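Local structure of peptidoglycan glycosyltransferase (Eggerthella lenta, 4MNR) at residues 180-185 against 299-304; 248-253 against 293-298; 280-285 against 309-314. The protein is a penicillin-binding protein of the bacterial cell wall, with a domain related in fold to the beta-lactamases. All blocks are in the same frame, centred on the assembly; numbering follows the deposited sequence.

Contact 1: 180-185 against 299-304; sequences LYAPGS and AGEPVG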
loop_
_atom_site.group_PDB
_atom_site.type_symbol
_atom_site.label_atom_id
_atom_site.label_comp_id
_atom_site.label_asym_id
_atom_site.label_seq_id
_atom_site.Cartn_x
_atom_site.Cartn_y
_atom_site.Cartn_z
ATOM N N LEU A 180 6.737 -4.322 -6.329
ATOM C CA LEU A 180 7.562 -3.571 -5.373
ATOM C C LEU A 180 7.878 -2.172 -5.871
ATOM O O LEU A 180 8.259 -1.987 -7.029
ATOM C CB LEU A 180 8.885 -4.284 -5.090
ATOM C CG LEU A 180 8.783 -5.590 -4.311
ATOM C CD1 LEU A 180 10.178 -6.209 -4.174
ATOM C CD2 LEU A 180 8.156 -5.348 -2.953
ATOM N N TYR A 181 7.775 -1.206 -4.977
ATOM C CA TYR A 181 8.100 0.187 -5.279
ATOM C C TYR A 181 9.085 0.730 -4.250
ATOM O O TYR A 181 9.110 0.276 -3.111
ATOM C CB TYR A 181 6.845 1.054 -5.169
ATOM C CG TYR A 181 5.802 0.905 -6.264
ATOM C CD1 TYR A 181 5.886 1.666 -7.422
ATOM C CD2 TYR A 181 4.728 0.040 -6.122
ATOM C CE1 TYR A 181 4.938 1.558 -8.419
ATOM C CE2 TYR A 181 3.778 -0.082 -7.121
ATOM C CZ TYR A 181 3.885 0.685 -8.261
ATOM O OH TYR A 181 2.943 0.592 -9.268
ATOM N N ALA A 182 9.877 1.730 -4.633
ATOM C CA ALA A 182 10.569 2.531 -3.621
ATOM C C ALA A 182 9.522 3.422 -2.957
ATOM O O ALA A 182 8.776 4.126 -3.651
ATOM C CB ALA A 182 11.619 3.391 -4.272
ATOM N N PRO A 183 9.462 3.409 -1.616
ATOM C CA PRO A 183 8.401 4.181 -0.954
ATOM C C PRO A 183 8.754 5.652 -0.804
ATOM O O PRO A 183 7.876 6.466 -0.494
ATOM C CB PRO A 183 8.296 3.524 0.425
ATOM C CG PRO A 183 9.695 3.010 0.693
ATOM C CD PRO A 183 10.209 2.552 -0.670
ATOM N N GLY A 184 10.030 5.985 -0.984
ATOM C CA GLY A 184 10.462 7.348 -0.747
ATOM C C GLY A 184 10.072 7.812 0.647
ATOM O O GLY A 184 10.015 7.028 1.608
ATOM N N SER A 185 9.773 9.098 0.761
ATOM C CA SER A 185 9.599 9.711 2.065
ATOM C C SER A 185 8.393 9.194 2.877
ATOM O O SER A 185 8.264 9.504 4.056
ATOM C CB SER A 185 9.601 11.242 1.923
ATOM O OG SER A 185 8.855 11.635 0.781
ATOM N N ALA A 299 15.543 7.553 4.753
ATOM C CA ALA A 299 14.677 8.497 4.056
ATOM C C ALA A 299 13.808 7.811 3.013
ATOM O O ALA A 299 13.110 8.475 2.238
ATOM C CB ALA A 299 15.505 9.581 3.397
ATOM N N GLY A 300 13.850 6.489 2.972
ATOM C CA GLY A 300 12.969 5.756 2.083
ATOM C C GLY A 300 13.476 5.458 0.679
ATOM O O GLY A 300 12.706 4.974 -0.156
ATOM N N GLU A 301 14.752 5.736 0.394
ATOM C CA GLU A 301 15.282 5.476 -0.938
ATOM C C GLU A 301 16.228 4.277 -0.944
ATOM O O GLU A 301 17.196 4.238 -0.184
ATOM C CB GLU A 301 16.011 6.709 -1.484
ATOM C CG GLU A 301 15.075 7.873 -1.834
ATOM C CD GLU A 301 14.206 7.601 -3.058
ATOM O OE1 GLU A 301 14.398 6.568 -3.740
ATOM O OE2 GLU A 301 13.328 8.437 -3.340
ATOM N N PRO A 302 15.940 3.284 -1.796
ATOM C CA PRO A 302 16.785 2.093 -1.909
ATOM C C PRO A 302 17.954 2.297 -2.864
ATOM O O PRO A 302 17.837 1.995 -4.054
ATOM C CB PRO A 302 15.822 1.043 -2.461
ATOM C CG PRO A 302 14.829 1.846 -3.286
ATOM C CD PRO A 302 14.683 3.166 -2.559
ATOM N N VAL A 303 19.073 2.796 -2.349
ATOM C CA VAL A 303 20.199 3.147 -3.210
ATOM C C VAL A 303 21.303 2.090 -3.248
ATOM O O VAL A 303 22.324 2.300 -3.897
ATOM C CB VAL A 303 20.810 4.513 -2.811
ATOM C CG1 VAL A 303 19.743 5.597 -2.779
ATOM C CG2 VAL A 303 21.504 4.413 -1.455
ATOM N N GLY A 304 21.098 0.964 -2.561
ATOM C CA GLY A 304 22.061 -0.122 -2.561
ATOM C C GLY A 304 22.392 -0.581 -3.961
ATOM O O GLY A 304 21.503 -0.775 -4.784
#
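Ala182 points its CB at the ring of Pro302, touching it at CD (3.5 Å from Ala182 CB) and, slightly farther off, at CG. One residue on, Pro183 turns its CD and CG toward the carbonyl oxygen of Gly300, with Pro183 CD 3.5 Å from Gly300 O. The two chains pass in nearly opposite directions, and the CA atoms of Gly184 and Gly300 come within 4.1 Å because Gly300 has no side chain, which leaves room for Gly184 O. Two backbone contacts bridge this gap. Gly184 N donates to Gly300 O over 3.0 Å, but the angle at the hydrogen is only 121°, so the bond is weak. In return, the CA-H of Gly300 is aimed almost straight (167°) at Gly184 O, with 3.3 Å from CA to O. Glu301 folds back by a bend at chi2 (-70°), bringing OE2 to 4.0 Å from Gly184 CA, a loose contact; the same OE2 accepts a hydrogen bond from Glu405 N. Gly300, with positive phi, ends helix 291-298 in a Schellman motif, while Ser185 begins a sequence fitting the SxxK motif of penicillin-binding proteins. The chemistry implies a junction that relies on close backbone fit and apolar contact more than on strong polar bonds.

Contact 2: 248-253 against 293-298; sequences LGVEMG and ELAWAA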
loop_
_atom_site.group_PDB
_atom_site.type_symbol
_atom_site.label_atom_id
_atom_site.label_comp_id
_atom_site.label_asym_id
_atom_site.label_seq_id
_atom_site.Cartn_x
_atom_site.Cartn_y
_atom_site.Cartn_z
ATOM N N LEU A 248 19.409 11.038 11.113
ATOM C CA LEU A 248 18.726 10.222 12.103
ATOM C C LEU A 248 19.026 8.736 11.869
ATOM O O LEU A 248 19.269 8.000 12.811
ATOM C CB LEU A 248 17.214 10.523 12.096
ATOM C CG LEU A 248 16.347 9.650 12.999
ATOM C CD1 LEU A 248 16.734 9.817 14.478
ATOM C CD2 LEU A 248 14.865 9.988 12.760
ATOM N N GLY A 249 19.043 8.313 10.607
ATOM C CA GLY A 249 19.424 6.953 10.254
ATOM C C GLY A 249 20.821 6.577 10.730
ATOM O O GLY A 249 21.019 5.509 11.312
ATOM N N VAL A 250 21.790 7.451 10.481
ATOM C CA VAL A 250 23.157 7.204 10.925
ATOM C C VAL A 250 23.213 7.166 12.451
ATOM O O VAL A 250 23.932 6.356 13.037
ATOM C CB VAL A 250 24.120 8.277 10.382
ATOM C CG1 VAL A 250 25.467 8.223 11.105
ATOM C CG2 VAL A 250 24.294 8.113 8.879
ATOM N N GLU A 251 22.449 8.040 13.098
ATOM C CA GLU A 251 22.459 8.072 14.557
ATOM C C GLU A 251 21.884 6.787 15.155
ATOM O O GLU A 251 22.432 6.243 16.127
ATOM C CB GLU A 251 21.706 9.295 15.085
ATOM C CG GLU A 251 21.716 9.377 16.599
ATOM C CD GLU A 251 21.244 10.713 17.125
ATOM O OE1 GLU A 251 20.816 11.557 16.309
ATOM O OE2 GLU A 251 21.306 10.916 18.359
HETATM N N MSE A 252 20.794 6.284 14.587
HETATM C CA MSE A 252 20.190 5.070 15.137
HETATM C C MSE A 252 20.984 3.823 14.765
HETATM O O MSE A 252 20.997 2.843 15.513
HETATM C CB MSE A 252 18.713 4.928 14.754
HETATM C CG MSE A 252 18.444 4.444 13.344
HETATM SE SE MSE A 252 16.549 3.995 13.096
HETATM C CE MSE A 252 15.761 5.731 13.535
ATOM N N GLY A 253 21.663 3.869 13.620
ATOM C CA GLY A 253 22.502 2.758 13.216
ATOM C C GLY A 253 21.745 1.696 12.447
ATOM O O GLY A 253 20.511 1.603 12.502
ATOM N N GLU A 293 24.279 4.589 2.156
ATOM C CA GLU A 293 23.129 3.726 1.917
ATOM C C GLU A 293 22.178 3.741 3.117
ATOM O O GLU A 293 20.953 3.734 2.959
ATOM C CB GLU A 293 23.562 2.286 1.587
ATOM C CG GLU A 293 22.389 1.419 1.113
ATOM C CD GLU A 293 22.775 -0.036 0.813
ATOM O OE1 GLU A 293 23.986 -0.328 0.658
ATOM O OE2 GLU A 293 21.855 -0.890 0.730
ATOM N N LEU A 294 22.752 3.759 4.319
ATOM C CA LEU A 294 21.953 3.776 5.549
ATOM C C LEU A 294 21.136 5.060 5.660
ATOM O O LEU A 294 19.936 5.041 5.967
ATOM C CB LEU A 294 22.878 3.619 6.763
ATOM C CG LEU A 294 22.242 3.849 8.144
ATOM C CD1 LEU A 294 21.063 2.911 8.395
ATOM C CD2 LEU A 294 23.295 3.661 9.230
ATOM N N ALA A 295 21.789 6.179 5.386
ATOM C CA ALA A 295 21.129 7.477 5.451
ATOM C C ALA A 295 19.964 7.551 4.467
ATOM O O ALA A 295 18.865 7.969 4.825
ATOM C CB ALA A 295 22.134 8.587 5.164
ATOM N N TRP A 296 20.200 7.133 3.226
ATOM C CA TRP A 296 19.122 7.144 2.242
ATOM C C TRP A 296 18.001 6.152 2.559
ATOM O O TRP A 296 16.830 6.436 2.318
ATOM C CB TRP A 296 19.681 6.893 0.839
ATOM C CG TRP A 296 20.129 8.160 0.152
ATOM C CD1 TRP A 296 21.388 8.474 -0.265
ATOM C CD2 TRP A 296 19.303 9.275 -0.199
ATOM N NE1 TRP A 296 21.398 9.714 -0.865
ATOM C CE2 TRP A 296 20.129 10.228 -0.829
ATOM C CE3 TRP A 296 17.946 9.564 -0.032
ATOM C CZ2 TRP A 296 19.638 11.444 -1.299
ATOM C CZ3 TRP A 296 17.460 10.779 -0.497
ATOM C CH2 TRP A 296 18.308 11.700 -1.121
ATOM N N ALA A 297 18.348 4.991 3.098
ATOM C CA ALA A 297 17.312 4.027 3.474
ATOM C C ALA A 297 16.389 4.624 4.529
ATOM O O ALA A 297 15.169 4.413 4.499
ATOM C CB ALA A 297 17.937 2.727 3.992
ATOM N N ALA A 298 16.967 5.375 5.463
ATOM C CA ALA A 298 16.158 6.008 6.510
ATOM C C ALA A 298 15.185 7.006 5.910
ATOM O O ALA A 298 14.115 7.268 6.476
ATOM C CB ALA A 298 17.046 6.684 7.551
#
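Leu294 sets CG anti to its own backbone N (chi1 170°) and turns its branch with chi2 at 58°, which lays CD2 against the backbone of Gly249, Val250 and Gly253. This is helix-helix packing in the helical part of the penicillin-binding transpeptidase fold: helix 242-263 meets helix 291-298 with the short axes 8.0 Å apart at closest approach and crossing at 114°. The small separation is explained by the residues at the crossing. Gly249 faces Ala298 with a CA-CA distance of 5.1 Å, and the Ala298 methyl rests directly on the glycine backbone, CB lying 3.6 Å from Gly249 CA. Beside this point CG and both methyls of Leu294 gather at the carbonyl oxygen of Gly249, CD2 coming nearest at 3.6 Å from Gly249 O. The same CD2 also touches Val250 CA and, one turn on from Gly249, Gly253 C at 4.1 Å. No hydrogen bond joins the two segments; they meet by van der Waals contact. At the more exposed margin Val250 meets Ala295 through loose methyl contact, CG2 to CB at 4.3 Å. Leu257 and Leu287 also touch the Leu294 side chain, and Thr191 of helix 188-197 bonds Ala298 O through its hydroxyl. The carbonyl beneath the leucine branch does not go without a partner, since Gly249 O accepts a hydrogen bond from Gly253 N, 2.9 Å away within its own helix.

Contact 3: 280-285 against 309-314; sequences LMPSAE and PGRESP
Pro314, which buries the most surface here, sets its ring against Leu280, the two side chains crossing at about a right angle. Pro314 CB lies 3.9 Å from Leu280 CD1, and Pro314 CG comes within 3.8 Å of Met281 O. The carbonyl of the same proline serves both segments: Pro282 CA is 3.3 Å from Pro314 O in a bent CA-H...O contact, while Arg311 NH2 donates to Pro314 O at 3.0 Å. That donor stands 55° out of the carbonyl plane, though the oxygen lies in the plane of the guanidinium. Arg311 NE adds a bond to Ser313 O, and Glu293 makes a salt bridge with NH2, so the guanidinium is fixed from several directions; the Pro282 ring sits at its edge.

Ser313 supplies the direct polar link. Its chi1 of 76° places OG between backbone N and carbonyl carbon, where it receives the amide of Ser283 in a nearly straight bond (Ser283 N to Ser313 OG 3.1 Å, 171°). The same hydroxyl also bonds Asp286 OD2, presumably as donor. A water extends the link, 2.8 Å from Ser283 OG and donating to Glu312 OE1, also at 2.8 Å. Beyond it Glu285 OE1 and Glu312 OE1 approach to 3.9 Å at the solvent-exposed margin, a like-charge pair that is probably somewhat unfavourable, eased by solvent.

Ser283 OG caps Asp286 N, as in a capping box, whereas the Ser283 amide goes to Ser313 OG, which itself bonds Asp286 OD2, so the reciprocal half is relayed through a hydroxyl. The arrangement is that of a helix N-cap, at the start of helix 284-289 in the helical part of the transpeptidase domain.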
loop_
_atom_site.group_PDB
_atom_site.type_symbol
_atom_site.label_atom_id
_atom_site.label_comp_id
_atom_site.label_asym_id
_atom_site.label_seq_id
_atom_site.Cartn_x
_atom_site.Cartn_y
_atom_site.Cartn_z
ATOM N N LEU A 280 11.231 -5.544 1.026
ATOM C CA LEU A 280 12.646 -5.834 1.255
ATOM C C LEU A 280 13.406 -4.719 1.959
ATOM O O LEU A 280 13.161 -3.535 1.724
ATOM C CB LEU A 280 13.340 -6.121 -0.081
ATOM C CG LEU A 280 12.708 -7.225 -0.926
ATOM C CD1 LEU A 280 13.378 -7.324 -2.286
ATOM C CD2 LEU A 280 12.830 -8.512 -0.172
HETATM N N MSE A 281 14.330 -5.129 2.831
HETATM C CA MSE A 281 15.302 -4.232 3.466
HETATM C C MSE A 281 16.675 -4.871 3.371
HETATM O O MSE A 281 16.802 -6.091 3.429
HETATM C CB MSE A 281 14.977 -4.013 4.950
HETATM C CG MSE A 281 14.014 -2.899 5.228
HETATM SE SE MSE A 281 14.664 -1.104 4.815
HETATM C CE MSE A 281 15.847 -0.678 6.295
ATOM N N PRO A 282 17.723 -4.050 3.242
ATOM C CA PRO A 282 19.061 -4.648 3.243
ATOM C C PRO A 282 19.377 -5.256 4.602
ATOM O O PRO A 282 18.716 -4.928 5.593
ATOM C CB PRO A 282 19.985 -3.447 3.008
ATOM C CG PRO A 282 19.128 -2.403 2.404
ATOM C CD PRO A 282 17.749 -2.606 2.975
ATOM N N SER A 283 20.384 -6.121 4.650
ATOM C CA SER A 283 20.842 -6.661 5.918
ATOM C C SER A 283 21.515 -5.546 6.707
ATOM O O SER A 283 22.017 -4.579 6.128
ATOM C CB SER A 283 21.829 -7.810 5.688
ATOM O OG SER A 283 23.047 -7.345 5.130
ATOM N N ALA A 284 21.522 -5.671 8.031
ATOM C CA ALA A 284 22.235 -4.710 8.860
ATOM C C ALA A 284 23.717 -4.723 8.505
ATOM O O ALA A 284 24.374 -3.684 8.532
ATOM C CB ALA A 284 22.033 -5.015 10.336
ATOM N N GLU A 285 24.232 -5.903 8.153
ATOM C CA GLU A 285 25.629 -6.046 7.752
ATOM C C GLU A 285 25.981 -5.189 6.536
ATOM O O GLU A 285 27.005 -4.507 6.531
ATOM C CB GLU A 285 25.968 -7.513 7.473
ATOM C CG GLU A 285 26.200 -8.357 8.721
ATOM C CD GLU A 285 26.531 -9.808 8.395
ATOM O OE1 GLU A 285 26.491 -10.179 7.201
ATOM O OE2 GLU A 285 26.834 -10.579 9.334
ATOM N N PRO A 309 28.665 -7.405 -8.179
ATOM C CA PRO A 309 28.763 -8.835 -7.870
ATOM C C PRO A 309 29.136 -9.053 -6.409
ATOM O O PRO A 309 29.902 -8.280 -5.839
ATOM C CB PRO A 309 29.898 -9.317 -8.793
ATOM C CG PRO A 309 29.900 -8.339 -9.911
ATOM C CD PRO A 309 29.589 -7.024 -9.267
ATOM N N GLY A 310 28.571 -10.085 -5.799
ATOM C CA GLY A 310 28.904 -10.410 -4.427
ATOM C C GLY A 310 28.010 -9.799 -3.364
ATOM O O GLY A 310 28.150 -10.134 -2.189
ATOM N N ARG A 311 27.094 -8.909 -3.742
ATOM C CA ARG A 311 26.213 -8.325 -2.734
ATOM C C ARG A 311 25.212 -9.367 -2.232
ATOM O O ARG A 311 24.541 -10.030 -3.023
ATOM C CB ARG A 311 25.496 -7.084 -3.254
ATOM C CG ARG A 311 24.539 -6.504 -2.210
ATOM C CD ARG A 311 23.927 -5.212 -2.639
ATOM N NE ARG A 311 22.886 -4.808 -1.706
ATOM C CZ ARG A 311 22.969 -3.766 -0.888
ATOM N NH1 ARG A 311 24.052 -2.992 -0.894
ATOM N NH2 ARG A 311 21.949 -3.485 -0.083
ATOM N N GLU A 312 25.132 -9.513 -0.913
ATOM C CA GLU A 312 24.353 -10.587 -0.296
ATOM C C GLU A 312 22.879 -10.255 -0.113
ATOM O O GLU A 312 22.028 -11.138 -0.200
ATOM C CB GLU A 312 24.952 -10.953 1.065
ATOM C CG GLU A 312 26.434 -11.286 1.025
ATOM C CD GLU A 312 27.010 -11.563 2.405
ATOM O OE1 GLU A 312 26.380 -11.160 3.408
ATOM O OE2 GLU A 312 28.091 -12.187 2.485
ATOM N N SER A 313 22.573 -8.991 0.136
ATOM C CA SER A 313 21.202 -8.622 0.488
ATOM C C SER A 313 20.594 -7.656 -0.536
ATOM O O SER A 313 21.318 -7.045 -1.315
ATOM C CB SER A 313 21.174 -8.036 1.906
ATOM O OG SER A 313 21.680 -6.714 1.938
ATOM N N PRO A 314 19.255 -7.538 -0.564
ATOM C CA PRO A 314 18.656 -6.639 -1.554
ATOM C C PRO A 314 18.849 -5.177 -1.182
ATOM O O PRO A 314 19.258 -4.884 -0.060
ATOM C CB PRO A 314 17.161 -6.988 -1.484
ATOM C CG PRO A 314 16.965 -7.508 -0.118
ATOM C CD PRO A 314 18.226 -8.258 0.210
HETATM O O HOH W 1 24.236 -9.493 3.886
#

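Followed from the N terminus, the chain runs through 180-185, 248-253, 280-285, 293-298, 299-304 and 309-314. Contact 1 closes the longest loop, bringing the segment ahead of helix 188-197 back to the end of helix 291-298. Contact 2 lies wholly within that loop and ties helix 242-263 to helix 291-298. Contact 3 crosses both, since 280-285 falls inside each of their loops and 309-314 beyond them; it joins the start of helix 284-289 to the loop leading to helix 321-332. The three sites also touch: Leu180 CD1 packs 3.9 Å from Leu280 CD1, Val303 CG2 lies 3.8 Å from Trp296 CB, and Glu293 OE2 forms a salt bridge with Arg311 NH2 at 2.7 Å.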